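Local coordinates for protein isomaltodextranase (Arthrobacter globiformis, PDB 5AWO) that hydrolyses alpha-1,6-glucosidic linkages in dextran-type polysaccharides, removing isomaltose units one after another from the non-reducing ends of the chains, at residues T474-A479 with V516-Q521; Y528-R533 with N604-D609. All blocks are in the same frame, centred on the assembly; numbering follows the deposited sequence.

Contact 1. Residues T474-A479 with V516-Q521; sequences TRYPAA and VTFAVQ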
loop_
_atom_site.group_PDB
_atom_site.type_symbol
_atom_site.label_atom_id
_atom_site.label_comp_id
_atom_site.label_asym_id
_atom_site.label_seq_id
_atom_site.Cartn_x
_atom_site.Cartn_y
_atom_site.Cartn_z
ATOM N N THR A 474 -11.368 -19.319 -14.584
ATOM C CA THR A 474 -11.195 -17.963 -14.048
ATOM C C THR A 474 -10.038 -17.278 -14.775
ATOM O O THR A 474 -8.898 -17.760 -14.698
ATOM C CB THR A 474 -10.880 -18.015 -12.557
ATOM O OG1 THR A 474 -11.814 -18.875 -11.887
ATOM C CG2 THR A 474 -10.946 -16.613 -11.941
ATOM N N ARG A 475 -10.324 -16.153 -15.438
ATOM C CA ARG A 475 -9.293 -15.357 -16.111
ATOM C C ARG A 475 -8.816 -14.174 -15.236
ATOM O O ARG A 475 -9.634 -13.389 -14.758
ATOM C CB ARG A 475 -9.782 -14.810 -17.452
ATOM C CG ARG A 475 -8.753 -13.977 -18.202
ATOM C CD ARG A 475 -9.225 -13.425 -19.505
ATOM N NE ARG A 475 -9.496 -14.496 -20.480
ATOM C CZ ARG A 475 -9.905 -14.289 -21.728
ATOM N NH1 ARG A 475 -10.127 -13.065 -22.210
ATOM N NH2 ARG A 475 -10.131 -15.349 -22.520
ATOM N N TYR A 476 -7.498 -14.047 -15.133
ATOM C CA TYR A 476 -6.800 -12.945 -14.454
ATOM C C TYR A 476 -5.975 -12.152 -15.459
ATOM O O TYR A 476 -4.895 -12.584 -15.852
ATOM C CB TYR A 476 -5.890 -13.493 -13.370
ATOM C CG TYR A 476 -6.611 -14.299 -12.344
ATOM C CD1 TYR A 476 -6.923 -15.636 -12.577
ATOM C CD2 TYR A 476 -7.045 -13.727 -11.143
ATOM C CE1 TYR A 476 -7.590 -16.384 -11.626
ATOM C CE2 TYR A 476 -7.711 -14.466 -10.185
ATOM C CZ TYR A 476 -8.008 -15.796 -10.431
ATOM O OH TYR A 476 -8.671 -16.511 -9.456
ATOM N N PRO A 477 -6.458 -10.965 -15.878
ATOM C CA PRO A 477 -5.700 -10.101 -16.765
ATOM C C PRO A 477 -4.412 -9.562 -16.139
ATOM O O PRO A 477 -4.420 -9.082 -15.009
ATOM C CB PRO A 477 -6.669 -8.953 -17.045
ATOM C CG PRO A 477 -8.015 -9.572 -16.860
ATOM C CD PRO A 477 -7.824 -10.432 -15.674
ATOM N N ALA A 478 -3.298 -9.650 -16.856
ATOM C CA ALA A 478 -2.010 -9.247 -16.289
ATOM C C ALA A 478 -1.932 -7.739 -16.080
ATOM O O ALA A 478 -1.238 -7.278 -15.160
ATOM C CB ALA A 478 -0.864 -9.711 -17.194
ATOM N N ALA A 479 -2.644 -6.978 -16.906
ATOM C CA ALA A 479 -2.593 -5.506 -16.852
ATOM C C ALA A 479 -3.236 -4.951 -15.581
ATOM O O ALA A 479 -3.022 -3.779 -15.278
ATOM C CB ALA A 479 -3.224 -4.882 -18.077
ATOM N N VAL A 516 5.276 -10.738 -12.451
ATOM C CA VAL A 516 3.852 -10.439 -12.262
ATOM C C VAL A 516 3.313 -11.380 -11.219
ATOM O O VAL A 516 3.612 -12.584 -11.221
ATOM C CB VAL A 516 3.034 -10.603 -13.555
ATOM C CG1 VAL A 516 1.558 -10.293 -13.324
ATOM C CG2 VAL A 516 3.589 -9.714 -14.644
ATOM N N THR A 517 2.526 -10.844 -10.290
ATOM C CA THR A 517 1.928 -11.633 -9.223
ATOM C C THR A 517 0.414 -11.545 -9.260
ATOM O O THR A 517 -0.168 -10.440 -9.326
ATOM C CB THR A 517 2.441 -11.204 -7.828
ATOM O OG1 THR A 517 3.865 -11.419 -7.760
ATOM C CG2 THR A 517 1.762 -11.929 -6.707
ATOM N N PHE A 518 -0.209 -12.713 -9.186
ATOM C CA PHE A 518 -1.662 -12.888 -9.164
ATOM C C PHE A 518 -2.051 -13.527 -7.848
ATOM O O PHE A 518 -1.385 -14.455 -7.369
ATOM C CB PHE A 518 -2.136 -13.833 -10.281
ATOM C CG PHE A 518 -1.769 -13.396 -11.662
ATOM C CD1 PHE A 518 -2.626 -12.600 -12.413
ATOM C CD2 PHE A 518 -0.585 -13.836 -12.246
ATOM C CE1 PHE A 518 -2.314 -12.225 -13.700
ATOM C CE2 PHE A 518 -0.262 -13.459 -13.528
ATOM C CZ PHE A 518 -1.115 -12.654 -14.266
ATOM N N ALA A 519 -3.156 -13.073 -7.262
ATOM C CA ALA A 519 -3.746 -13.752 -6.140
ATOM C C ALA A 519 -4.885 -14.605 -6.634
ATOM O O ALA A 519 -5.749 -14.132 -7.343
ATOM C CB ALA A 519 -4.264 -12.756 -5.120
ATOM N N VAL A 520 -4.895 -15.870 -6.230
ATOM C CA VAL A 520 -5.917 -16.799 -6.693
ATOM C C VAL A 520 -6.463 -17.563 -5.488
ATOM O O VAL A 520 -5.717 -17.939 -4.593
ATOM C CB VAL A 520 -5.366 -17.787 -7.765
ATOM C CG1 VAL A 520 -4.662 -17.055 -8.888
ATOM C CG2 VAL A 520 -4.438 -18.804 -7.152
ATOM N N GLN A 521 -7.775 -17.772 -5.485
ATOM C CA GLN A 521 -8.453 -18.498 -4.411
ATOM C C GLN A 521 -9.032 -19.789 -5.013
ATOM O O GLN A 521 -9.696 -19.737 -6.046
ATOM C CB GLN A 521 -9.559 -17.626 -3.806
ATOM C CG GLN A 521 -10.085 -18.078 -2.443
ATOM C CD GLN A 521 -9.305 -17.528 -1.253
ATOM O OE1 GLN A 521 -8.411 -16.707 -1.411
ATOM N NE2 GLN A 521 -9.638 -18.001 -0.055
#
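V520 lays its CG1 methyl over one face of the Y476 ring, offset toward the rim, while F518 presses against the base of the same tyrosine. The valine and tyrosine side chains cross at about a right angle, and CG1 stands 4.2 Å from the centroid of the Y476 ring in a CH-pi contact. Beta branching suits V520: with CG1 anti to the carbonyl carbon (chi1 -51°), one methyl is carried to the ring at a short reach from the backbone. Beyond this methyl the phenol lies over the backbone of 519-520, where Y476 CE2 meets A519 O obliquely at 3.5 Å.

The two strands belong to opposite sheets of the beta-sandwich carbohydrate-binding module, 473-477 beside 601-609 in one and 515-522 beside 585-592 in the other. The axes of 474-477 and 516-521 are 8.8 Å apart, a separation bridged by side chains rather than backbone pairing.

F518 answers Y476 from the facing sheet. Its CD1 touches Y476 CB at 3.5 Å, and CE1 lies 3.4 Å from Y476 O, so the ring lies close against the backbone where the strand gives way to the 3-10 turn. P477 O sits at the ring edge, and A478 CB is 4.2 Å from F518 CZ. A small alanine suits this turn, since the phenyl tip can come close to the backbone. L603 and I606 of the neighbouring strand also pack on F518, surroundings that suit a wholly apolar ring. A tyrosine at 476 combines a broad apolar body with a polar tip: its OH hydrogen-bonds P401 O, next to strand 395-399 of the adjoining beta-sandwich domain, and Q399 of that strand touches its side chain.

Contact 2. Residues Y528-R533 with N604-D609; sequences YAIRYR and NWIELD
R533 spreads its aliphatic chain over the indole of W605, and two residues back R531 clasps the carboxylates of E607 and D609. CB of R533 stands 3.5 Å from the centroid of the six-membered ring of W605, directly over its face, and the extended chain carries CD on to 3.4 Å from W605 NE1. Arginine suits this place because its methylenes cover the indole while its guanidinium, turned nearly parallel to the ring, reaches G495 O. On the opposite face of the indole lies E607 OE2, offset toward the rim; W605 NE1 itself hydrogen-bonds D497 OD2.

R531 bends at chi3 (-66°), folding its guanidinium across the neighbouring strand. NH1 and NH2 grip D609 end-on: NH1 meets OD2 at 2.9 Å almost straight, NH2 meets OD1 at 3.0 Å, and the two planes are 35° apart. Toward E607 the guanidinium works side-on, with NE at 3.2 Å and NH2 at 2.9 Å both reaching OE1, whose carboxylate stands nearly upright to it, at 82°. A leucine in place of R531 has no guanidinium, and E607 and D609 would probably be left as neighbouring negative charges without the cation that joins them, though T473 still holds D609 OD1 and R475 still pairs with E607 OE2.

On the other face, I530 and L608 lie side by side, I530 CB 3.8 Å from L608 CD1, giving the sheet an apolar inner surface. Backbone bonds between R531 and E607 fix the antiparallel register, which ends in a classic beta bulge, N604 and W605 opposite R533, within one sheet of the CBM6/CBM35-type beta sandwich.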
loop_
_atom_site.group_PDB
_atom_site.type_symbol
_atom_site.label_atom_id
_atom_site.label_comp_id
_atom_site.label_asym_id
_atom_site.label_seq_id
_atom_site.Cartn_x
_atom_site.Cartn_y
_atom_site.Cartn_z
ATOM N N TYR A 528 -4.063 -28.092 -10.127
ATOM C CA TYR A 528 -5.051 -27.395 -10.973
ATOM C C TYR A 528 -4.467 -27.050 -12.360
ATOM O O TYR A 528 -3.257 -26.834 -12.491
ATOM C CB TYR A 528 -5.550 -26.093 -10.275
ATOM C CG TYR A 528 -6.210 -26.270 -8.907
ATOM C CD1 TYR A 528 -5.453 -26.465 -7.777
ATOM C CD2 TYR A 528 -7.600 -26.218 -8.747
ATOM C CE1 TYR A 528 -6.036 -26.617 -6.534
ATOM C CE2 TYR A 528 -8.204 -26.374 -7.503
ATOM C CZ TYR A 528 -7.408 -26.577 -6.386
ATOM O OH TYR A 528 -7.947 -26.738 -5.105
ATOM N N ALA A 529 -5.333 -26.972 -13.371
ATOM C CA ALA A 529 -4.962 -26.633 -14.765
ATOM C C ALA A 529 -4.827 -25.117 -15.072
ATOM O O ALA A 529 -5.803 -24.360 -14.972
ATOM C CB ALA A 529 -5.964 -27.232 -15.722
ATOM N N ILE A 530 -3.645 -24.698 -15.519
ATOM C CA ILE A 530 -3.375 -23.273 -15.792
ATOM C C ILE A 530 -3.047 -22.996 -17.261
ATOM O O ILE A 530 -2.434 -23.829 -17.930
ATOM C CB ILE A 530 -2.252 -22.739 -14.886
ATOM C CG1 ILE A 530 -1.983 -21.253 -15.159
ATOM C CG2 ILE A 530 -0.952 -23.534 -15.055
ATOM C CD1 ILE A 530 -1.251 -20.575 -14.029
ATOM N N ARG A 531 -3.449 -21.820 -17.753
ATOM C CA ARG A 531 -3.122 -21.356 -19.099
ATOM C C ARG A 531 -2.509 -19.955 -19.059
ATOM O O ARG A 531 -2.869 -19.156 -18.194
ATOM C CB ARG A 531 -4.360 -21.372 -20.001
ATOM C CG ARG A 531 -4.852 -22.773 -20.374
ATOM C CD ARG A 531 -6.103 -22.742 -21.246
ATOM N NE ARG A 531 -7.276 -22.203 -20.549
ATOM C CZ ARG A 531 -7.968 -22.832 -19.596
ATOM N NH1 ARG A 531 -7.643 -24.065 -19.191
ATOM N NH2 ARG A 531 -9.010 -22.215 -19.033
ATOM N N TYR A 532 -1.613 -19.666 -19.999
ATOM C CA TYR A 532 -0.911 -18.381 -20.091
ATOM C C TYR A 532 -1.039 -17.829 -21.512
ATOM O O TYR A 532 -0.510 -18.432 -22.459
ATOM C CB TYR A 532 0.587 -18.556 -19.775
ATOM C CG TYR A 532 0.959 -19.358 -18.554
ATOM C CD1 TYR A 532 1.030 -20.759 -18.594
ATOM C CD2 TYR A 532 1.340 -18.734 -17.363
ATOM C CE1 TYR A 532 1.409 -21.485 -17.481
ATOM C CE2 TYR A 532 1.707 -19.455 -16.239
ATOM C CZ TYR A 532 1.755 -20.842 -16.290
ATOM O OH TYR A 532 2.130 -21.533 -15.156
ATOM N N ARG A 533 -1.745 -16.714 -21.704
ATOM C CA ARG A 533 -1.790 -16.089 -23.018
ATOM C C ARG A 533 -0.628 -15.122 -23.125
ATOM O O ARG A 533 -0.482 -14.218 -22.283
ATOM C CB ARG A 533 -3.124 -15.381 -23.322
ATOM C CG ARG A 533 -3.263 -14.971 -24.780
ATOM C CD ARG A 533 -4.664 -14.507 -25.148
ATOM N NE ARG A 533 -4.857 -14.434 -26.603
ATOM C CZ ARG A 533 -4.882 -13.332 -27.349
ATOM N NH1 ARG A 533 -4.747 -12.119 -26.820
ATOM N NH2 ARG A 533 -5.078 -13.424 -28.656
ATOM N N ASN A 604 -0.431 -11.534 -21.424
ATOM C CA ASN A 604 -1.782 -10.963 -21.454
ATOM C C ASN A 604 -2.620 -11.385 -20.264
ATOM O O ASN A 604 -3.227 -10.537 -19.600
ATOM C CB ASN A 604 -2.473 -11.386 -22.745
ATOM C CG ASN A 604 -3.696 -10.550 -23.070
ATOM O OD1 ASN A 604 -3.976 -9.488 -22.467
ATOM N ND2 ASN A 604 -4.414 -11.001 -24.041
ATOM N N TRP A 605 -2.674 -12.676 -19.964
ATOM C CA TRP A 605 -3.453 -13.174 -18.860
ATOM C C TRP A 605 -3.055 -14.568 -18.457
ATOM O O TRP A 605 -2.321 -15.242 -19.204
ATOM C CB TRP A 605 -4.961 -13.099 -19.146
ATOM C CG TRP A 605 -5.528 -13.685 -20.458
ATOM C CD1 TRP A 605 -6.076 -12.983 -21.464
ATOM C CD2 TRP A 605 -5.678 -15.080 -20.820
ATOM N NE1 TRP A 605 -6.558 -13.827 -22.458
ATOM C CE2 TRP A 605 -6.320 -15.117 -22.076
ATOM C CE3 TRP A 605 -5.336 -16.287 -20.206
ATOM C CZ2 TRP A 605 -6.606 -16.325 -22.739
ATOM C CZ3 TRP A 605 -5.623 -17.489 -20.874
ATOM C CH2 TRP A 605 -6.252 -17.484 -22.118
ATOM N N ILE A 606 -3.454 -14.975 -17.265
ATOM C CA ILE A 606 -3.511 -16.386 -16.909
ATOM C C ILE A 606 -4.972 -16.806 -16.726
ATOM O O ILE A 606 -5.851 -15.977 -16.452
ATOM C CB ILE A 606 -2.672 -16.765 -15.662
ATOM C CG1 ILE A 606 -3.248 -16.156 -14.375
ATOM C CG2 ILE A 606 -1.214 -16.356 -15.844
ATOM C CD1 ILE A 606 -2.623 -16.728 -13.133
ATOM N N GLU A 607 -5.230 -18.093 -16.916
ATOM C CA GLU A 607 -6.525 -18.693 -16.628
ATOM C C GLU A 607 -6.334 -19.912 -15.765
ATOM O O GLU A 607 -5.376 -20.676 -15.964
ATOM C CB GLU A 607 -7.258 -19.063 -17.908
ATOM C CG GLU A 607 -8.062 -17.925 -18.486
ATOM C CD GLU A 607 -8.860 -18.319 -19.698
ATOM O OE1 GLU A 607 -8.885 -19.542 -20.023
ATOM O OE2 GLU A 607 -9.463 -17.417 -20.313
ATOM N N LEU A 608 -7.209 -20.071 -14.779
ATOM C CA LEU A 608 -7.236 -21.257 -13.943
ATOM C C LEU A 608 -8.588 -21.925 -14.102
ATOM O O LEU A 608 -9.603 -21.255 -14.343
ATOM C CB LEU A 608 -7.013 -20.913 -12.472
ATOM C CG LEU A 608 -5.590 -20.655 -11.998
ATOM C CD1 LEU A 608 -4.759 -21.937 -12.079
ATOM C CD2 LEU A 608 -4.942 -19.520 -12.781
ATOM N N ASP A 609 -8.587 -23.255 -13.984
ATOM C CA ASP A 609 -9.810 -24.046 -13.888
ATOM C C ASP A 609 -9.883 -24.614 -12.483
ATOM O O ASP A 609 -9.236 -25.611 -12.178
ATOM C CB ASP A 609 -9.799 -25.184 -14.912
ATOM C CG ASP A 609 -9.728 -24.692 -16.341
ATOM O OD1 ASP A 609 -10.166 -23.556 -16.634
ATOM O OD2 ASP A 609 -9.239 -25.454 -17.190
HETATM O O HOH W 1 -7.942 -27.956 -12.652
#

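Both contacts are largely buried in the same carbohydrate-binding module, their centres about 9 Å apart, but they tie it together in different directions. Contact 2 works within one sheet, joining neighbouring strands through backbone bonds, and one face bears a salt-bridge network centred on the partly exposed R531. Contact 1 works between sheets, where aromatic and aliphatic side chains meet in the core. Strand 601-609 connects them: it pairs on one side with 526-535 and on the other with 473-477, as in the bond from Y476 N to I606 O. I606 shows the continuity, packing on Y532 in contact 2 while also touching F518 and Y476 of contact 1.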